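Local structure of UPF0237 protein SP_0238 (Streptococcus pneumoniae, 1ZPV) at residues G30-I36 and M48-S53; F59-R63 and N78-A82; T9-K15 and E43-M48. The protein is of unknown function but forms a homodimer of ACT domains, a fold that in many relatives senses small ligands such as amino acids. All coordinates share one frame; numbering follows the deposited sequence.

Interaction 1 of 3, residues G30-I36 and M48-S53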
loop_
_atom_site.group_PDB
_atom_site.type_symbol
_atom_site.label_atom_id
_atom_site.label_comp_id
_atom_site.label_asym_id
_atom_site.label_seq_id
_atom_site.Cartn_x
_atom_site.Cartn_y
_atom_site.Cartn_z
ATOM N N GLY C 30 17.984 -0.522 21.638
ATOM C CA GLY C 30 18.316 -1.921 21.899
ATOM C C GLY C 30 17.325 -2.904 21.292
ATOM O O GLY C 30 17.148 -4.007 21.834
ATOM N N LEU C 31 16.691 -2.529 20.174
ATOM C CA LEU C 31 15.720 -3.411 19.525
ATOM C C LEU C 31 16.392 -4.168 18.361
ATOM O O LEU C 31 17.325 -3.644 17.728
ATOM C CB LEU C 31 14.482 -2.654 19.051
ATOM C CG LEU C 31 13.759 -1.765 20.070
ATOM C CD1 LEU C 31 12.693 -0.933 19.347
ATOM C CD2 LEU C 31 13.142 -2.615 21.178
ATOM N N ASN C 32 15.960 -5.400 18.133
ATOM C CA ASN C 32 16.394 -6.169 16.940
ATOM C C ASN C 32 15.578 -5.850 15.673
ATOM O O ASN C 32 14.369 -5.754 15.754
ATOM C CB ASN C 32 16.251 -7.671 17.229
ATOM C CG ASN C 32 16.999 -8.076 18.446
ATOM O OD1 ASN C 32 18.208 -7.857 18.534
ATOM N ND2 ASN C 32 16.294 -8.644 19.414
ATOM N N ILE C 33 16.227 -5.735 14.515
ATOM C CA ILE C 33 15.509 -5.706 13.243
ATOM C C ILE C 33 15.350 -7.136 12.681
ATOM O O ILE C 33 16.294 -7.698 12.112
ATOM C CB ILE C 33 16.258 -4.833 12.210
ATOM C CG1 ILE C 33 16.524 -3.433 12.781
ATOM C CG2 ILE C 33 15.493 -4.810 10.825
ATOM C CD1 ILE C 33 17.367 -2.496 11.819
ATOM N N ASP C 34 14.162 -7.718 12.835
ATOM C CA ASP C 34 13.875 -9.037 12.266
ATOM C C ASP C 34 13.679 -9.006 10.755
ATOM O O ASP C 34 13.963 -9.984 10.054
ATOM C CB ASP C 34 12.644 -9.608 12.952
ATOM C CG ASP C 34 12.855 -9.749 14.451
ATOM O OD1 ASP C 34 13.866 -10.331 14.829
ATOM O OD2 ASP C 34 12.040 -9.231 15.231
ATOM N N ASP C 35 13.163 -7.887 10.252
ATOM C CA ASP C 35 12.958 -7.734 8.813
ATOM C C ASP C 35 12.772 -6.259 8.499
ATOM O O ASP C 35 12.367 -5.464 9.365
ATOM C CB ASP C 35 11.731 -8.519 8.293
ATOM C CG ASP C 35 11.873 -8.923 6.806
ATOM O OD1 ASP C 35 12.788 -8.386 6.134
ATOM O OD2 ASP C 35 11.037 -9.728 6.309
ATOM N N ILE C 36 13.076 -5.909 7.260
ATOM C CA ILE C 36 13.012 -4.492 6.817
ATOM C C ILE C 36 12.744 -4.468 5.317
ATOM O O ILE C 36 13.086 -5.427 4.569
ATOM C CB ILE C 36 14.315 -3.740 7.217
ATOM C CG1 ILE C 36 14.170 -2.208 7.126
ATOM C CG2 ILE C 36 15.568 -4.256 6.433
ATOM C CD1 ILE C 36 15.329 -1.460 7.743
HETATM N N MSE C 48 9.476 -0.042 6.071
HETATM C CA MSE C 48 8.788 -0.750 7.121
HETATM C C MSE C 48 9.760 -1.727 7.738
HETATM O O MSE C 48 10.642 -2.263 7.035
HETATM C CB MSE C 48 7.548 -1.421 6.555
HETATM C CG MSE C 48 6.460 -0.402 6.198
HETATM SE SE MSE C 48 4.770 -1.200 5.740
HETATM C CE MSE C 48 3.594 0.182 6.089
ATOM N N ALA C 49 9.646 -1.913 9.057
ATOM C CA ALA C 49 10.548 -2.802 9.780
ATOM C C ALA C 49 9.774 -3.536 10.863
ATOM O O ALA C 49 8.876 -2.974 11.498
ATOM C CB ALA C 49 11.721 -2.055 10.410
ATOM N N VAL C 50 10.132 -4.786 11.046
ATOM C CA VAL C 50 9.590 -5.581 12.135
ATOM C C VAL C 50 10.739 -5.700 13.098
ATOM O O VAL C 50 11.836 -6.129 12.717
ATOM C CB VAL C 50 9.089 -6.980 11.678
ATOM C CG1 VAL C 50 8.843 -7.929 12.907
ATOM C CG2 VAL C 50 7.799 -6.855 10.867
ATOM N N VAL C 51 10.464 -5.311 14.341
ATOM C CA VAL C 51 11.488 -5.212 15.370
ATOM C C VAL C 51 11.026 -6.051 16.568
ATOM O O VAL C 51 9.826 -6.365 16.718
ATOM C CB VAL C 51 11.733 -3.701 15.743
ATOM C CG1 VAL C 51 12.276 -2.909 14.469
ATOM C CG2 VAL C 51 10.441 -3.049 16.315
ATOM N N SER C 52 11.974 -6.458 17.395
ATOM C CA SER C 52 11.655 -7.243 18.599
ATOM C C SER C 52 12.688 -7.025 19.693
ATOM O O SER C 52 13.808 -6.488 19.447
ATOM C CB SER C 52 11.566 -8.739 18.250
ATOM O OG SER C 52 12.837 -9.223 17.840
ATOM N N SER C 53 12.300 -7.407 20.903
ATOM C CA SER C 53 13.195 -7.403 22.048
ATOM C C SER C 53 12.892 -8.630 22.892
ATOM O O SER C 53 11.756 -9.095 22.914
ATOM C CB SER C 53 12.952 -6.160 22.897
ATOM O OG SER C 53 13.860 -6.107 24.010
HETATM O O HOH W 1 16.144 -5.103 23.931
#

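Interaction 2 of 3, residues F59-R63 and N78-A82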
loop_
_atom_site.group_PDB
_atom_site.type_symbol
_atom_site.label_atom_id
_atom_site.label_comp_id
_atom_site.label_asym_id
_atom_site.label_seq_id
_atom_site.Cartn_x
_atom_site.Cartn_y
_atom_site.Cartn_z
ATOM N N PHE C 59 5.194 0.709 25.061
ATOM C CA PHE C 59 4.783 1.320 23.794
ATOM C C PHE C 59 4.349 2.769 23.934
ATOM O O PHE C 59 4.356 3.492 22.946
ATOM C CB PHE C 59 3.701 0.481 23.066
ATOM C CG PHE C 59 4.270 -0.699 22.367
ATOM C CD1 PHE C 59 4.697 -0.608 21.045
ATOM C CD2 PHE C 59 4.490 -1.882 23.065
ATOM C CE1 PHE C 59 5.299 -1.715 20.418
ATOM C CE2 PHE C 59 5.083 -2.994 22.465
ATOM C CZ PHE C 59 5.483 -2.919 21.135
ATOM N N THR C 60 3.957 3.196 25.143
ATOM C CA THR C 60 3.613 4.604 25.325
ATOM C C THR C 60 4.851 5.435 25.063
ATOM O O THR C 60 4.803 6.382 24.287
ATOM C CB THR C 60 3.079 4.876 26.711
ATOM O OG1 THR C 60 2.007 3.948 26.954
ATOM C CG2 THR C 60 2.584 6.317 26.844
ATOM N N TYR C 61 5.948 5.051 25.689
ATOM C CA TYR C 61 7.236 5.710 25.489
ATOM C C TYR C 61 7.737 5.579 24.053
ATOM O O TYR C 61 8.132 6.589 23.433
ATOM C CB TYR C 61 8.290 5.169 26.477
ATOM C CG TYR C 61 9.664 5.691 26.191
ATOM C CD1 TYR C 61 9.960 7.072 26.281
ATOM C CD2 TYR C 61 10.672 4.831 25.794
ATOM C CE1 TYR C 61 11.257 7.547 25.993
ATOM C CE2 TYR C 61 11.928 5.307 25.481
ATOM C CZ TYR C 61 12.214 6.651 25.601
ATOM O OH TYR C 61 13.500 7.057 25.285
ATOM N N LEU C 62 7.693 4.362 23.509
ATOM C CA LEU C 62 8.225 4.137 22.129
ATOM C C LEU C 62 7.510 4.931 21.034
ATOM O O LEU C 62 8.146 5.438 20.069
ATOM C CB LEU C 62 8.251 2.646 21.757
ATOM C CG LEU C 62 9.156 1.751 22.625
ATOM C CD1 LEU C 62 8.890 0.268 22.302
ATOM C CD2 LEU C 62 10.664 2.086 22.498
ATOM N N ARG C 63 6.195 5.024 21.160
ATOM C CA ARG C 63 5.399 5.746 20.183
ATOM C C ARG C 63 5.838 7.203 20.218
ATOM O O ARG C 63 6.125 7.798 19.173
ATOM C CB ARG C 63 3.901 5.597 20.450
ATOM C CG ARG C 63 3.376 4.202 20.192
ATOM C CD ARG C 63 1.853 4.125 20.217
ATOM N NE ARG C 63 1.287 4.195 21.570
ATOM C CZ ARG C 63 0.849 5.316 22.152
ATOM N NH1 ARG C 63 0.914 6.474 21.501
ATOM N NH2 ARG C 63 0.342 5.284 23.383
ATOM N N ASN C 78 5.430 5.498 12.623
ATOM C CA ASN C 78 4.360 4.874 13.391
ATOM C C ASN C 78 4.912 3.558 13.951
ATOM O O ASN C 78 5.720 2.876 13.279
ATOM C CB ASN C 78 3.110 4.678 12.505
ATOM C CG ASN C 78 2.286 5.992 12.312
ATOM O OD1 ASN C 78 1.225 6.180 12.935
ATOM N ND2 ASN C 78 2.767 6.886 11.457
ATOM N N ILE C 79 4.558 3.217 15.181
ATOM C CA ILE C 79 4.904 1.871 15.696
ATOM C C ILE C 79 3.649 1.186 16.241
ATOM O O ILE C 79 2.830 1.828 16.926
ATOM C CB ILE C 79 6.086 1.905 16.723
ATOM C CG1 ILE C 79 6.464 0.484 17.207
ATOM C CG2 ILE C 79 5.820 2.911 17.874
ATOM C CD1 ILE C 79 7.781 0.437 18.015
ATOM N N GLN C 80 3.495 -0.106 15.931
ATOM C CA GLN C 80 2.327 -0.869 16.330
ATOM C C GLN C 80 2.826 -2.159 16.988
ATOM O O GLN C 80 3.571 -2.902 16.352
ATOM C CB GLN C 80 1.517 -1.194 15.064
ATOM C CG GLN C 80 0.335 -2.117 15.254
ATOM C CD GLN C 80 -0.723 -1.509 16.161
ATOM O OE1 GLN C 80 -1.379 -0.529 15.799
ATOM N NE2 GLN C 80 -0.877 -2.082 17.356
ATOM N N SER C 81 2.411 -2.434 18.228
ATOM C CA SER C 81 2.726 -3.724 18.856
ATOM C C SER C 81 2.067 -4.819 18.031
ATOM O O SER C 81 0.882 -4.696 17.649
ATOM C CB SER C 81 2.187 -3.786 20.299
ATOM O OG SER C 81 2.448 -5.054 20.832
ATOM N N ALA C 82 2.792 -5.915 17.835
ATOM C CA ALA C 82 2.274 -7.115 17.162
ATOM C C ALA C 82 1.202 -7.849 17.996
ATOM O O ALA C 82 0.425 -8.638 17.452
ATOM C CB ALA C 82 3.427 -8.063 16.859
#

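Interaction 3 of 3, residues T9-K15 and E43-M48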
loop_
_atom_site.group_PDB
_atom_site.type_symbol
_atom_site.label_atom_id
_atom_site.label_comp_id
_atom_site.label_asym_id
_atom_site.label_seq_id
_atom_site.Cartn_x
_atom_site.Cartn_y
_atom_site.Cartn_z
ATOM N N THR C 9 6.552 1.804 10.765
ATOM C CA THR C 9 6.347 2.268 9.408
ATOM C C THR C 9 6.789 3.716 9.331
ATOM O O THR C 9 6.610 4.511 10.279
ATOM C CB THR C 9 4.887 2.056 8.937
ATOM O OG1 THR C 9 4.010 2.716 9.817
ATOM C CG2 THR C 9 4.512 0.587 8.991
ATOM N N VAL C 10 7.393 4.054 8.205
ATOM C CA VAL C 10 7.984 5.367 8.020
ATOM C C VAL C 10 7.571 5.939 6.664
ATOM O O VAL C 10 7.587 5.219 5.647
ATOM C CB VAL C 10 9.562 5.277 8.056
ATOM C CG1 VAL C 10 10.172 6.651 7.806
ATOM C CG2 VAL C 10 10.060 4.631 9.368
ATOM N N VAL C 11 7.195 7.227 6.662
ATOM C CA VAL C 11 6.796 7.953 5.463
ATOM C C VAL C 11 7.431 9.324 5.508
ATOM O O VAL C 11 7.341 10.037 6.540
ATOM C CB VAL C 11 5.253 8.200 5.357
ATOM C CG1 VAL C 11 4.915 8.913 3.986
ATOM C CG2 VAL C 11 4.492 6.930 5.495
ATOM N N GLY C 12 8.061 9.698 4.403
ATOM C CA GLY C 12 8.560 11.049 4.232
ATOM C C GLY C 12 8.728 11.380 2.766
ATOM O O GLY C 12 8.485 10.537 1.907
ATOM N N LYS C 13 9.200 12.588 2.482
ATOM C CA LYS C 13 9.349 13.056 1.097
ATOM C C LYS C 13 10.649 12.572 0.441
ATOM O O LYS C 13 10.686 12.311 -0.763
ATOM C CB LYS C 13 9.338 14.593 1.043
ATOM C CG LYS C 13 7.999 15.256 1.220
ATOM C CD LYS C 13 6.869 14.592 0.434
ATOM C CE LYS C 13 6.911 14.864 -1.061
ATOM N NZ LYS C 13 6.782 16.301 -1.361
ATOM N N ASP C 14 11.715 12.480 1.236
ATOM C CA ASP C 14 13.058 12.247 0.702
ATOM C C ASP C 14 13.686 11.074 1.410
ATOM O O ASP C 14 13.452 10.861 2.608
ATOM C CB ASP C 14 13.930 13.476 0.891
ATOM C CG ASP C 14 13.424 14.677 0.116
ATOM O OD1 ASP C 14 13.291 14.594 -1.136
ATOM O OD2 ASP C 14 13.159 15.719 0.763
ATOM N N LYS C 15 14.451 10.287 0.673
ATOM C CA LYS C 15 15.043 9.110 1.282
ATOM C C LYS C 15 16.380 9.424 1.937
ATOM O O LYS C 15 16.879 8.631 2.724
ATOM C CB LYS C 15 15.224 8.010 0.246
ATOM C CG LYS C 15 16.198 8.315 -0.851
ATOM C CD LYS C 15 16.488 7.057 -1.684
ATOM C CE LYS C 15 16.584 5.830 -0.808
ATOM N NZ LYS C 15 17.626 4.874 -1.286
ATOM N N GLU C 43 5.425 10.160 -4.586
ATOM C CA GLU C 43 6.499 11.126 -4.378
ATOM C C GLU C 43 7.202 10.950 -3.022
ATOM O O GLU C 43 7.989 11.810 -2.605
ATOM C CB GLU C 43 5.944 12.557 -4.494
ATOM C CG GLU C 43 4.790 12.853 -3.511
ATOM C CD GLU C 43 4.334 14.309 -3.506
ATOM O OE1 GLU C 43 5.185 15.189 -3.766
ATOM O OE2 GLU C 43 3.120 14.578 -3.243
ATOM N N TYR C 44 6.917 9.837 -2.349
ATOM C CA TYR C 44 7.350 9.606 -0.954
ATOM C C TYR C 44 8.340 8.442 -0.843
ATOM O O TYR C 44 8.354 7.550 -1.685
ATOM C CB TYR C 44 6.108 9.337 -0.072
ATOM C CG TYR C 44 5.077 10.417 -0.226
ATOM C CD1 TYR C 44 5.247 11.665 0.348
ATOM C CD2 TYR C 44 3.949 10.202 -1.012
ATOM C CE1 TYR C 44 4.305 12.672 0.154
ATOM C CE2 TYR C 44 3.023 11.171 -1.205
ATOM C CZ TYR C 44 3.194 12.397 -0.624
ATOM O OH TYR C 44 2.233 13.318 -0.863
ATOM N N PHE C 45 9.192 8.495 0.179
ATOM C CA PHE C 45 10.063 7.404 0.536
ATOM C C PHE C 45 9.417 6.713 1.712
ATOM O O PHE C 45 8.974 7.374 2.650
ATOM C CB PHE C 45 11.464 7.899 0.939
ATOM C CG PHE C 45 12.358 6.782 1.390
ATOM C CD1 PHE C 45 12.784 5.813 0.472
ATOM C CD2 PHE C 45 12.739 6.653 2.731
ATOM C CE1 PHE C 45 13.583 4.757 0.876
ATOM C CE2 PHE C 45 13.573 5.549 3.146
ATOM C CZ PHE C 45 13.968 4.626 2.225
ATOM N N THR C 46 9.330 5.390 1.659
ATOM C CA THR C 46 8.684 4.648 2.714
ATOM C C THR C 46 9.555 3.470 3.169
ATOM O O THR C 46 10.327 2.920 2.388
ATOM C CB THR C 46 7.331 4.098 2.273
ATOM O OG1 THR C 46 7.543 2.981 1.407
ATOM C CG2 THR C 46 6.496 5.185 1.540
HETATM N N MSE C 47 9.488 3.136 4.447
HETATM C CA MSE C 47 10.148 1.887 4.855
HETATM C C MSE C 47 9.288 1.248 5.898
HETATM O O MSE C 47 8.445 1.914 6.516
HETATM C CB MSE C 47 11.598 2.100 5.338
HETATM C CG MSE C 47 11.759 3.060 6.404
HETATM SE SE MSE C 47 13.633 3.434 6.842
HETATM C CE MSE C 47 13.981 2.049 7.787
HETATM N N MSE C 48 9.476 -0.042 6.071
HETATM C CA MSE C 48 8.788 -0.750 7.121
HETATM C C MSE C 48 9.760 -1.727 7.738
HETATM O O MSE C 48 10.642 -2.263 7.035
HETATM C CB MSE C 48 7.548 -1.421 6.555
HETATM C CG MSE C 48 6.460 -0.402 6.198
HETATM SE SE MSE C 48 4.770 -1.200 5.740
HETATM C CE MSE C 48 3.594 0.182 6.089
#

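Interaction 1 of 3, residues G30-I36 and M48-S53
Asp34 reaches over the strand to Ser52, its carboxylate accepting the serine hydroxyl at OD2 (Ser52 OG to Asp34 OD2, 2.7 Å) through the lone pair on the side of OD1. It does so from a classic beta bulge in the hairpin of the ACT domain: two residues, Asp34 and Asp35, stand opposite the single Val50, whose carbonyl oxygen takes the amide of Asp34 (N to Val50 O, 2.8 Å) and, weakly, that of Asp35. The extra residue shifts the antiparallel register by one. Beyond it Val50 N returns a bond to Asp35 O, and before it Asn32 and Ser52 form a hydrogen-bonded pair. The Ser52 hydroxyl sits between its own backbone N and carbonyl carbon (chi1 65°), which turns it to the Asp34 side. Lys5 of the adjoining strand forms a salt bridge with the same OD2, while Asp35 OD2 accepts Asp42 N of the second subunit, tying the bulge to the dimer. On the face of Ile33 and Val51, Ile36 CG1 lies 4.1 Å from Ala49 CB. Gly30 closes the preceding helix in a Schellman motif, and one water bridges Gly30 O (2.6 Å) and Ser53 OG (2.5 Å), which also accepts Glu55 N.

Interaction 2 of 3, residues F59-R63 and N78-A82
Phe59 O takes the amide of Arg63, with Arg63 N 3.0 Å from Phe59 O, a helical bond that joins the two residues between which Ile79 of the facing strand is received. Helix 59-63 and strand 78-81 run roughly antiparallel, their axes 161° apart and 8.9 Å at closest approach. The pair is the helix-on-sheet layer of the ACT domain's alpha/beta sandwich, and between its two segments the contact is made by apolar groups. Phe59 points toward the strand and lays one ring face on Ser81: the serine CB stands 3.6 Å from the ring centroid, 17° off the normal, a CH-pi contact displaced toward the rim. Ser81 OG, anti to its own backbone N (chi1 177°), continues to the amide of Ala83, so its hydroxyl is engaged beyond the ring. At the end of the strand, Gln80 NE2 also donates to Ser81 O. Ile79 meets the same ring differently, its CG1 coming in at the edge, near the plane, 4.1 Å from Phe59 CE1. CD1 of the isoleucine reaches that same ring carbon and also lies 4.4 Å from Leu62 CB, whereas CG2 turns to Arg63. Ala6 of the inner strand 4-12 lies against both Phe59 and Ile79, and Met4 against Leu62, which continues this apolar layer across the sheet. In the conformer described, the aliphatic part of Arg63 crosses Ile79 at about a right angle, with Arg63 CG 3.6 Å from Ile79 CG2.

Interaction 3 of 3, residues T9-K15 and E43-M48
The Phe45 ring carries Lys15 on one face: CB stands 3.5 Å from the ring centroid and 21° off its normal, a CH-pi contact displaced toward the rim, while Lys15 CE lies 3.6 Å from Phe45 CE1. The phenylalanine leaves the strand on the face shared with Met47, and with CG anti to the backbone N (chi1 177°) the ring swings along that face beside the carbonyl carbon, where Ile18 and Val19 of helix 18-28 also meet it. Tyr44 is turned otherwise. Its own neighbour Glu43 places CG over one face of the phenol, and Gly12 O lies in the ring plane at the edge, 3.8 Å from Tyr44 CD1. Strands 9-12 and 44-48 run antiparallel (173°) as adjacent members of the four-stranded ACT-domain sheet. Val10 with Met47 and Gly12 with Phe45 are the hydrogen-bonded pairs between these two strands, and the tightest bond runs from Phe45 N to Gly12 O at 2.8 Å. Val10 and the selenomethionine Met47 lie side by side, with Val10 CB 3.5 Å from Met47 CG; Val22 of the helix and Ile36 of the next strand also touch Met47. Past the strand end, Lys13 bends at chi2, chi3 and chi4, curling its chain back past Tyr44 so that the ammonium comes to Glu43. This salt bridge is weak as a hydrogen bond, and Glu86 of the second subunit is the stronger partner of Lys13. Glu43 OE2 in turn pairs with Lys5 of that subunit. The Lys13 NZ to Glu43 OE1 separation is 3.1 Å.

In the fold
All three contacts build one ACT domain around a single antiparallel sheet, ordered 32-41, 44-53, 4-12, 75-81. Interaction 1 pairs the first two of these strands, interaction 3 the middle two, and interaction 2 sets helix 59-72 on the edge strand 75-81. Interactions 1 and 3 share Met48 on strand 44-53 and their segments alternate along the chain, with centres about 17 Å apart. Interaction 2 comes later in sequence, its centre about 12 Å from that of interaction 1 and about 18 Å from that of interaction 3, which it joins through strands 4-12 and 75-81. Each also touches the second subunit, so all three lie near the dimer interface.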